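Local atomic coordinates of aromatic-L-amino-acid decarboxylase (Catharanthus roseus, PDB entry 6EEW), a protein that decarboxylates L-tryptophan to tryptamine and 5-hydroxy-L-tryptophan to serotonin, working as a pyridoxal 5'-phosphate-dependent homodimer. Residues 175-180 and 336-341; 426-431 and 463-468; 233-238 and 270-275. All blocks are in the same frame, centred on the assembly; numbering follows the deposited sequence.

How the contacts relate
Contacts 1 and 3 both belong to the large cofactor-binding domain. Contact 3 is nested in the stretch of chain that contact 1 closes, and their centres lie about 23 Å apart. Contact 2 follows later in the sequence, in the four-stranded antiparallel sheet of the C-terminal part; its nearest atoms are about 13 Å from contact 3 and about 23 Å from contact 1. None lies directly on the substrate site, but each has part of it nearby. Between side chains, Leu338 of contact 1 is about 8 Å from Tyr348 and Ile233 of contact 3 about 11 Å from His203, both L-tryptophan-binding residues; the Cys426 side chain of contact 2 is about 12 Å from a bound tryptophan.

Contact 1 of 3, residues 175-180 and 336-341; sequences IIAARE and HLLLRA
Ala177 and Ala341 meet where two helices of the large domain of this fold type I pyridoxal-phosphate enzyme, 167-186 and 335-341, pass almost at right angles (85°). Small side chains suit the crossing: with the axes of the segments only 8.2 Å apart, Ala341 CB presses onto Ala177 CA at 3.3 Å, tighter than ordinary van der Waals contact. Ala177 CB in turn rests on Leu338 CA at 3.9 Å, on the first turn of the short helix. Leu338 itself starts out away from helix 167-186, yet its bend at chi2 (70°) carries CD1 back until it flanks Ala177 CB. Ile176 adds its CG2 branch, which lies opposite the backbone N, against Ala341 CB at 4.1 Å. Glu180 supplies methylenes: CG lies alongside Ala341 CA at 4.1 Å, and the chain then bends (chi2 -56°) to turn its carboxylate toward Arg179. That arginine also bonds to the backbone oxygens of Lys211 and Leu212 of the second subunit, placing the crossing beside the dimer interface. Arg179 NH2 meets the anti lone pair of Glu180 OE2 at 2.8 Å, with that oxygen tilted from the guanidinium plane.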
loop_
_atom_site.group_PDB
_atom_site.type_symbol
_atom_site.label_atom_id
_atom_site.label_comp_id
_atom_site.label_asym_id
_atom_site.label_seq_id
_atom_site.Cartn_x
_atom_site.Cartn_y
_atom_site.Cartn_z
ATOM N N ILE A 175 -8.011 -10.313 10.701
ATOM C CA ILE A 175 -8.093 -10.241 12.159
ATOM C C ILE A 175 -9.204 -9.293 12.591
ATOM O O ILE A 175 -9.933 -9.562 13.555
ATOM C CB ILE A 175 -6.748 -9.792 12.755
ATOM C CG1 ILE A 175 -5.632 -10.757 12.384
ATOM C CG2 ILE A 175 -6.859 -9.648 14.266
ATOM C CD1 ILE A 175 -4.299 -10.381 13.029
ATOM N N ILE A 176 -9.337 -8.153 11.912
ATOM C CA ILE A 176 -10.391 -7.220 12.304
ATOM C C ILE A 176 -11.758 -7.812 11.985
ATOM O O ILE A 176 -12.712 -7.662 12.759
ATOM C CB ILE A 176 -10.204 -5.850 11.623
ATOM C CG1 ILE A 176 -8.988 -5.116 12.203
ATOM C CG2 ILE A 176 -11.477 -5.026 11.785
ATOM C CD1 ILE A 176 -8.667 -3.822 11.531
ATOM N N ALA A 177 -11.879 -8.491 10.844
ATOM C CA ALA A 177 -13.129 -9.168 10.508
ATOM C C ALA A 177 -13.532 -10.150 11.605
ATOM O O ALA A 177 -14.681 -10.156 12.071
ATOM C CB ALA A 177 -12.992 -9.884 9.160
ATOM N N ALA A 178 -12.593 -10.989 12.035
ATOM C CA ALA A 178 -12.895 -11.933 13.106
ATOM C C ALA A 178 -13.275 -11.203 14.391
ATOM O O ALA A 178 -14.246 -11.576 15.077
ATOM C CB ALA A 178 -11.702 -12.857 13.341
ATOM N N ARG A 179 -12.491 -10.174 14.748
ATOM C CA ARG A 179 -12.767 -9.380 15.944
ATOM C C ARG A 179 -14.176 -8.814 15.917
ATOM O O ARG A 179 -14.897 -8.862 16.916
ATOM C CB ARG A 179 -11.744 -8.245 16.074
ATOM C CG ARG A 179 -11.926 -7.356 17.329
ATOM C CD ARG A 179 -11.211 -5.996 17.157
ATOM N NE ARG A 179 -11.947 -5.130 16.236
ATOM C CZ ARG A 179 -11.445 -4.050 15.645
ATOM N NH1 ARG A 179 -10.184 -3.689 15.860
ATOM N NH2 ARG A 179 -12.199 -3.348 14.814
ATOM N N GLU A 180 -14.586 -8.267 14.777
ATOM C CA GLU A 180 -15.891 -7.626 14.708
ATOM C C GLU A 180 -17.010 -8.660 14.738
ATOM O O GLU A 180 -18.076 -8.398 15.294
ATOM C CB GLU A 180 -15.994 -6.734 13.473
ATOM C CG GLU A 180 -15.301 -5.373 13.613
ATOM C CD GLU A 180 -15.772 -4.540 14.815
ATOM O OE1 GLU A 180 -16.989 -4.529 15.130
ATOM O OE2 GLU A 180 -14.910 -3.895 15.458
ATOM N N HIS A 336 -18.780 -11.067 3.270
ATOM C CA HIS A 336 -19.643 -10.190 4.049
ATOM C C HIS A 336 -19.103 -9.969 5.459
ATOM O O HIS A 336 -19.316 -8.902 6.041
ATOM C CB HIS A 336 -21.066 -10.742 4.096
ATOM C CG HIS A 336 -21.229 -11.900 5.027
ATOM N ND1 HIS A 336 -21.822 -11.782 6.267
ATOM C CD2 HIS A 336 -20.872 -13.200 4.901
ATOM C CE1 HIS A 336 -21.820 -12.961 6.866
ATOM N NE2 HIS A 336 -21.253 -13.837 6.056
ATOM N N LEU A 337 -18.381 -10.939 6.023
ATOM C CA LEU A 337 -17.780 -10.678 7.328
ATOM C C LEU A 337 -16.684 -9.632 7.212
ATOM O O LEU A 337 -16.599 -8.719 8.042
ATOM C CB LEU A 337 -17.221 -11.964 7.926
ATOM C CG LEU A 337 -18.196 -13.075 8.278
ATOM C CD1 LEU A 337 -17.418 -14.323 8.682
ATOM C CD2 LEU A 337 -19.115 -12.633 9.410
ATOM N N LEU A 338 -15.875 -9.712 6.150
ATOM C CA LEU A 338 -14.854 -8.696 5.911
ATOM C C LEU A 338 -15.478 -7.325 5.692
ATOM O O LEU A 338 -15.023 -6.322 6.248
ATOM C CB LEU A 338 -14.016 -9.066 4.696
ATOM C CG LEU A 338 -12.894 -8.076 4.372
ATOM C CD1 LEU A 338 -11.805 -8.153 5.437
ATOM C CD2 LEU A 338 -12.348 -8.306 2.964
ATOM N N LEU A 339 -16.488 -7.265 4.830
ATOM C CA LEU A 339 -17.145 -6.011 4.508
ATOM C C LEU A 339 -17.773 -5.382 5.749
ATOM O O LEU A 339 -17.553 -4.200 6.034
ATOM C CB LEU A 339 -18.181 -6.264 3.415
ATOM C CG LEU A 339 -17.597 -6.088 2.018
ATOM C CD1 LEU A 339 -16.175 -6.618 1.988
ATOM C CD2 LEU A 339 -18.450 -6.779 0.979
ATOM N N ARG A 340 -18.522 -6.166 6.534
ATOM C CA ARG A 340 -19.060 -5.630 7.777
ATOM C C ARG A 340 -17.942 -5.058 8.623
ATOM O O ARG A 340 -18.075 -3.973 9.208
ATOM C CB ARG A 340 -19.804 -6.718 8.548
ATOM C CG ARG A 340 -21.073 -7.148 7.872
ATOM C CD ARG A 340 -21.840 -8.144 8.694
ATOM N NE ARG A 340 -22.433 -7.564 9.890
ATOM C CZ ARG A 340 -23.562 -6.868 9.870
ATOM N NH1 ARG A 340 -24.174 -6.648 8.714
ATOM N NH2 ARG A 340 -24.074 -6.385 10.993
ATOM N N ALA A 341 -16.815 -5.772 8.685
ATOM C CA ALA A 341 -15.733 -5.334 9.558
ATOM C C ALA A 341 -15.176 -3.982 9.128
ATOM O O ALA A 341 -14.824 -3.156 9.976
ATOM C CB ALA A 341 -14.622 -6.381 9.572
#

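Contact 2 of 3, residues 426-431 and 463-468; sequences CFRLKP and GGIYML
Phe427 and Leu468 form an antiparallel hydrogen-bonded pair between the two central strands, 424-429 and 465-471, of the four-stranded antiparallel sheet in the C-terminal part of the enzyme. Two backbone bonds tie them: Phe427 N gives to Leu468 O at 2.9 Å and nearly straight, and Leu468 N gives to Phe427 O at the same length with a more bent geometry (143°). The N-to-C directions of the short strand segments stand at 107°, far from antiparallel, and this is the one bridged pair of the two segments. Leu468 O has a further, weaker partner, the CA-H of Cys426, whose CA lies 3.3 Å from it.

The apolar contacts begin within the pair. A CH-pi contact sets Leu468 CB over one face of the Phe427 ring, 4.0 Å from its centroid, while CD2 reaches the ring's far end near CZ. A chi1 of 64°, with CG wedged between the backbone N and the carbonyl carbon, lays the ring there, and Phe404 meets it edge-to-face. Were Phe427 replaced by an alanine, Leu468 CB and CD2 would probably lose the flat surface they rest on, and a gap would be likely to open beside Phe404. Separately, Met467 is long and flexible enough to bring SD to Cys426 CB at 3.8 Å.

The charged contribution comes from Arg428, whose NH1 forms a salt bridge with Glu415 OE2 on the neighbouring strand. Ile465 crosses the arginine chain at about a right angle, its CG2 lying over one guanidinium face, 3.9 Å from Arg428 NE.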
loop_
_atom_site.group_PDB
_atom_site.type_symbol
_atom_site.label_atom_id
_atom_site.label_comp_id
_atom_site.label_asym_id
_atom_site.label_seq_id
_atom_site.Cartn_x
_atom_site.Cartn_y
_atom_site.Cartn_z
ATOM N N CYS A 426 18.455 -24.512 4.821
ATOM C CA CYS A 426 19.025 -24.130 6.106
ATOM C C CYS A 426 20.143 -25.099 6.469
ATOM O O CYS A 426 19.910 -26.308 6.559
ATOM C CB CYS A 426 17.950 -24.116 7.191
ATOM S SG CYS A 426 16.592 -22.945 6.881
ATOM N N PHE A 427 21.352 -24.576 6.672
ATOM C CA PHE A 427 22.508 -25.445 6.876
ATOM C C PHE A 427 23.476 -24.809 7.868
ATOM O O PHE A 427 23.326 -23.651 8.267
ATOM C CB PHE A 427 23.213 -25.752 5.555
ATOM C CG PHE A 427 23.821 -24.550 4.888
ATOM C CD1 PHE A 427 23.021 -23.600 4.276
ATOM C CD2 PHE A 427 25.197 -24.372 4.877
ATOM C CE1 PHE A 427 23.583 -22.497 3.661
ATOM C CE2 PHE A 427 25.767 -23.272 4.265
ATOM C CZ PHE A 427 24.960 -22.330 3.657
ATOM N N ARG A 428 24.474 -25.588 8.279
ATOM C CA ARG A 428 25.470 -25.059 9.209
ATOM C C ARG A 428 26.705 -25.949 9.181
ATOM O O ARG A 428 26.682 -27.061 8.657
ATOM C CB ARG A 428 24.885 -24.967 10.627
ATOM C CG ARG A 428 24.876 -26.304 11.365
ATOM C CD ARG A 428 23.944 -26.315 12.580
ATOM N NE ARG A 428 24.569 -25.985 13.857
ATOM C CZ ARG A 428 24.604 -26.812 14.899
ATOM N NH1 ARG A 428 24.070 -28.024 14.807
ATOM N NH2 ARG A 428 25.180 -26.435 16.032
ATOM N N LEU A 429 27.796 -25.434 9.734
ATOM C CA LEU A 429 28.965 -26.256 10.008
ATOM C C LEU A 429 28.731 -27.053 11.284
ATOM O O LEU A 429 28.288 -26.496 12.293
ATOM C CB LEU A 429 30.213 -25.387 10.145
ATOM C CG LEU A 429 30.909 -24.965 8.852
ATOM C CD1 LEU A 429 31.896 -23.840 9.128
ATOM C CD2 LEU A 429 31.624 -26.157 8.214
ATOM N N LYS A 430 29.016 -28.354 11.241
ATOM C CA LYS A 430 28.824 -29.163 12.432
ATOM C C LYS A 430 29.699 -28.640 13.571
ATOM O O LYS A 430 30.787 -28.106 13.340
ATOM C CB LYS A 430 29.155 -30.628 12.164
ATOM C CG LYS A 430 28.137 -31.378 11.326
ATOM C CD LYS A 430 28.545 -32.842 11.213
ATOM C CE LYS A 430 27.493 -33.673 10.506
ATOM N NZ LYS A 430 27.975 -35.059 10.282
ATOM N N PRO A 431 29.257 -28.810 14.818
ATOM C CA PRO A 431 30.050 -28.305 15.951
ATOM C C PRO A 431 31.459 -28.879 16.049
ATOM O O PRO A 431 32.368 -28.184 16.524
ATOM C CB PRO A 431 29.200 -28.694 17.172
ATOM C CG PRO A 431 28.094 -29.578 16.651
ATOM C CD PRO A 431 27.901 -29.206 15.223
ATOM N N GLY A 463 15.132 -22.729 17.453
ATOM C CA GLY A 463 15.365 -23.743 18.474
ATOM C C GLY A 463 16.741 -23.676 19.093
ATOM O O GLY A 463 17.351 -24.719 19.357
ATOM N N GLY A 464 17.255 -22.473 19.325
ATOM C CA GLY A 464 18.582 -22.354 19.895
ATOM C C GLY A 464 19.711 -22.714 18.960
ATOM O O GLY A 464 20.852 -22.856 19.409
ATOM N N ILE A 465 19.425 -22.901 17.680
ATOM C CA ILE A 465 20.413 -23.328 16.701
ATOM C C ILE A 465 20.628 -22.180 15.731
ATOM O O ILE A 465 19.664 -21.678 15.137
ATOM C CB ILE A 465 19.947 -24.592 15.961
ATOM C CG1 ILE A 465 19.689 -25.724 16.962
ATOM C CG2 ILE A 465 20.974 -25.006 14.914
ATOM C CD1 ILE A 465 19.123 -26.974 16.336
ATOM N N TYR A 466 21.885 -21.764 15.580
ATOM C CA TYR A 466 22.275 -20.763 14.598
ATOM C C TYR A 466 22.546 -21.470 13.275
ATOM O O TYR A 466 23.281 -22.460 13.232
ATOM C CB TYR A 466 23.517 -19.998 15.067
ATOM C CG TYR A 466 23.988 -18.879 14.144
ATOM C CD1 TYR A 466 24.739 -19.142 13.008
ATOM C CD2 TYR A 466 23.691 -17.551 14.434
ATOM C CE1 TYR A 466 25.169 -18.111 12.178
ATOM C CE2 TYR A 466 24.111 -16.520 13.618
ATOM C CZ TYR A 466 24.849 -16.801 12.491
ATOM O OH TYR A 466 25.266 -15.762 11.684
ATOM N N MET A 467 21.938 -20.973 12.204
ATOM C CA MET A 467 22.087 -21.595 10.900
ATOM C C MET A 467 22.141 -20.532 9.811
ATOM O O MET A 467 21.628 -19.418 9.975
ATOM C CB MET A 467 20.933 -22.571 10.649
ATOM C CG MET A 467 19.589 -21.911 10.438
ATOM S SD MET A 467 18.245 -23.045 10.832
ATOM C CE MET A 467 18.423 -23.144 12.614
ATOM N N LEU A 468 22.827 -20.869 8.722
ATOM C CA LEU A 468 22.832 -20.084 7.498
ATOM C C LEU A 468 21.651 -20.498 6.631
ATOM O O LEU A 468 21.179 -21.636 6.703
ATOM C CB LEU A 468 24.141 -20.298 6.735
ATOM C CG LEU A 468 25.444 -19.724 7.305
ATOM C CD1 LEU A 468 25.792 -20.282 8.676
ATOM C CD2 LEU A 468 26.572 -20.003 6.326
#

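Contact 3 of 3, residues 233-238 and 270-275; sequences ISPQVL and VDSLSE
Leu273 projects its CD2 methyl into a shallow hollow framed by Ile233, Pro235 and Leu238. A chi1 of -65°, with CG opposite the carbonyl carbon, carries the fork out from its own helix; chi2 of 178° then extends CD1 and leaves CD2 turned off to the side, against Leu238 and Ile233. CD2 finds Ile233 CG2 at 3.9 Å, Pro235 CA at 4.0 Å and, closest of all, Leu238 CD2 at 3.4 Å. This last pair of methyls is squeezed closer than usual van der Waals contact; the two leucines approach obliquely, whereas Ile233 lies about at right angles to Leu273. The other branch, CD1, comes up to Ile233 CB.

Helices 235-247 and 270-280 are successive connections in the alpha/beta large domain. The second completes a beta-alpha-beta crossover between the neighbouring parallel strands 251-258 and 283-287. Beneath the leucines lies the sheet itself, with Leu238 touching Tyr197, Ile223 and Leu255 and Leu273 touching Ala257, so branched apolar side chains fit here.

Nearer the surface the bump is a ring. Pro235 stands in the first turn after the N-cap Ser234, where a missing N-H costs no helical bond. Ser272 is small enough to admit this ring, with CB 3.7 Å from Pro235 CG. Its chi1 of 53° points the hydroxyl at the proline, and Ser272 OG comes to lie 3.1 Å from Pro235 CG.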
loop_
_atom_site.group_PDB
_atom_site.type_symbol
_atom_site.label_atom_id
_atom_site.label_comp_id
_atom_site.label_asym_id
_atom_site.label_seq_id
_atom_site.Cartn_x
_atom_site.Cartn_y
_atom_site.Cartn_z
ATOM N N ILE A 233 3.485 -26.209 13.744
ATOM C CA ILE A 233 2.557 -26.276 14.871
ATOM C C ILE A 233 2.076 -27.707 15.086
ATOM O O ILE A 233 1.636 -28.388 14.150
ATOM C CB ILE A 233 1.376 -25.318 14.662
ATOM C CG1 ILE A 233 1.866 -23.867 14.678
ATOM C CG2 ILE A 233 0.326 -25.537 15.754
ATOM C CD1 ILE A 233 0.753 -22.837 14.638
ATOM N N SER A 234 2.148 -28.171 16.318
ATOM C CA SER A 234 1.547 -29.452 16.653
ATOM C C SER A 234 0.070 -29.254 16.971
ATOM O O SER A 234 -0.258 -28.493 17.892
ATOM C CB SER A 234 2.247 -30.087 17.836
ATOM O OG SER A 234 1.407 -31.072 18.398
ATOM N N PRO A 235 -0.846 -29.902 16.243
ATOM C CA PRO A 235 -2.273 -29.711 16.539
ATOM C C PRO A 235 -2.607 -29.984 17.995
ATOM O O PRO A 235 -3.371 -29.225 18.597
ATOM C CB PRO A 235 -2.962 -30.700 15.591
ATOM C CG PRO A 235 -1.997 -30.881 14.473
ATOM C CD PRO A 235 -0.634 -30.809 15.106
ATOM N N GLN A 236 -2.044 -31.047 18.573
ATOM C CA GLN A 236 -2.289 -31.356 19.979
ATOM C C GLN A 236 -1.963 -30.166 20.874
ATOM O O GLN A 236 -2.733 -29.820 21.780
ATOM C CB GLN A 236 -1.471 -32.585 20.386
ATOM C CG GLN A 236 -1.815 -33.861 19.613
ATOM C CD GLN A 236 -0.819 -34.201 18.499
ATOM O OE1 GLN A 236 -0.506 -33.371 17.637
ATOM N NE2 GLN A 236 -0.323 -35.438 18.516
ATOM N N VAL A 237 -0.812 -29.532 20.634
ATOM C CA VAL A 237 -0.408 -28.361 21.413
ATOM C C VAL A 237 -1.475 -27.273 21.340
ATOM O O VAL A 237 -1.921 -26.728 22.364
ATOM C CB VAL A 237 0.957 -27.843 20.915
ATOM C CG1 VAL A 237 1.302 -26.506 21.572
ATOM C CG2 VAL A 237 2.048 -28.862 21.203
ATOM N N LEU A 238 -1.902 -26.949 20.125
ATOM C CA LEU A 238 -2.900 -25.904 19.946
ATOM C C LEU A 238 -4.220 -26.270 20.609
ATOM O O LEU A 238 -4.880 -25.409 21.199
ATOM C CB LEU A 238 -3.105 -25.644 18.458
ATOM C CG LEU A 238 -4.224 -24.705 18.022
ATOM C CD1 LEU A 238 -4.019 -23.295 18.575
ATOM C CD2 LEU A 238 -4.311 -24.680 16.483
ATOM N N VAL A 270 -2.340 -27.488 7.584
ATOM C CA VAL A 270 -3.636 -26.854 7.358
ATOM C C VAL A 270 -4.777 -27.809 7.681
ATOM O O VAL A 270 -5.776 -27.417 8.295
ATOM C CB VAL A 270 -3.729 -26.338 5.910
ATOM C CG1 VAL A 270 -5.156 -25.959 5.586
ATOM C CG2 VAL A 270 -2.800 -25.146 5.712
ATOM N N ASP A 271 -4.640 -29.081 7.292
ATOM C CA ASP A 271 -5.763 -30.016 7.371
ATOM C C ASP A 271 -6.212 -30.247 8.810
ATOM O O ASP A 271 -7.413 -30.222 9.096
ATOM C CB ASP A 271 -5.401 -31.341 6.690
ATOM C CG ASP A 271 -4.022 -31.831 7.069
ATOM O OD1 ASP A 271 -3.410 -31.203 7.967
ATOM O OD2 ASP A 271 -3.544 -32.820 6.452
ATOM N N SER A 272 -5.272 -30.506 9.729
ATOM C CA SER A 272 -5.657 -30.740 11.127
ATOM C C SER A 272 -6.003 -29.442 11.864
ATOM O O SER A 272 -6.976 -29.391 12.645
ATOM C CB SER A 272 -4.537 -31.472 11.863
ATOM O OG SER A 272 -3.306 -30.792 11.715
ATOM N N LEU A 273 -5.211 -28.383 11.631
ATOM C CA LEU A 273 -5.436 -27.125 12.332
ATOM C C LEU A 273 -6.780 -26.522 11.966
ATOM O O LEU A 273 -7.463 -25.953 12.822
ATOM C CB LEU A 273 -4.311 -26.133 12.033
ATOM C CG LEU A 273 -2.920 -26.500 12.538
ATOM C CD1 LEU A 273 -1.914 -25.441 12.130
ATOM C CD2 LEU A 273 -2.930 -26.691 14.048
ATOM N N SER A 274 -7.169 -26.612 10.698
ATOM C CA SER A 274 -8.445 -26.029 10.303
ATOM C C SER A 274 -9.598 -26.789 10.931
ATOM O O SER A 274 -10.615 -26.193 11.299
ATOM C CB SER A 274 -8.573 -26.010 8.781
ATOM O OG SER A 274 -8.513 -27.323 8.256
ATOM N N GLU A 275 -9.467 -28.113 11.033
ATOM C CA GLU A 275 -10.455 -28.894 11.765
ATOM C C GLU A 275 -10.615 -28.356 13.178
ATOM O O GLU A 275 -11.738 -28.243 13.692
ATOM C CB GLU A 275 -10.041 -30.367 11.791
ATOM C CG GLU A 275 -11.175 -31.313 12.132
ATOM C CD GLU A 275 -12.268 -31.326 11.078
ATOM O OE1 GLU A 275 -12.082 -31.983 10.028
ATOM O OE2 GLU A 275 -13.312 -30.672 11.301
#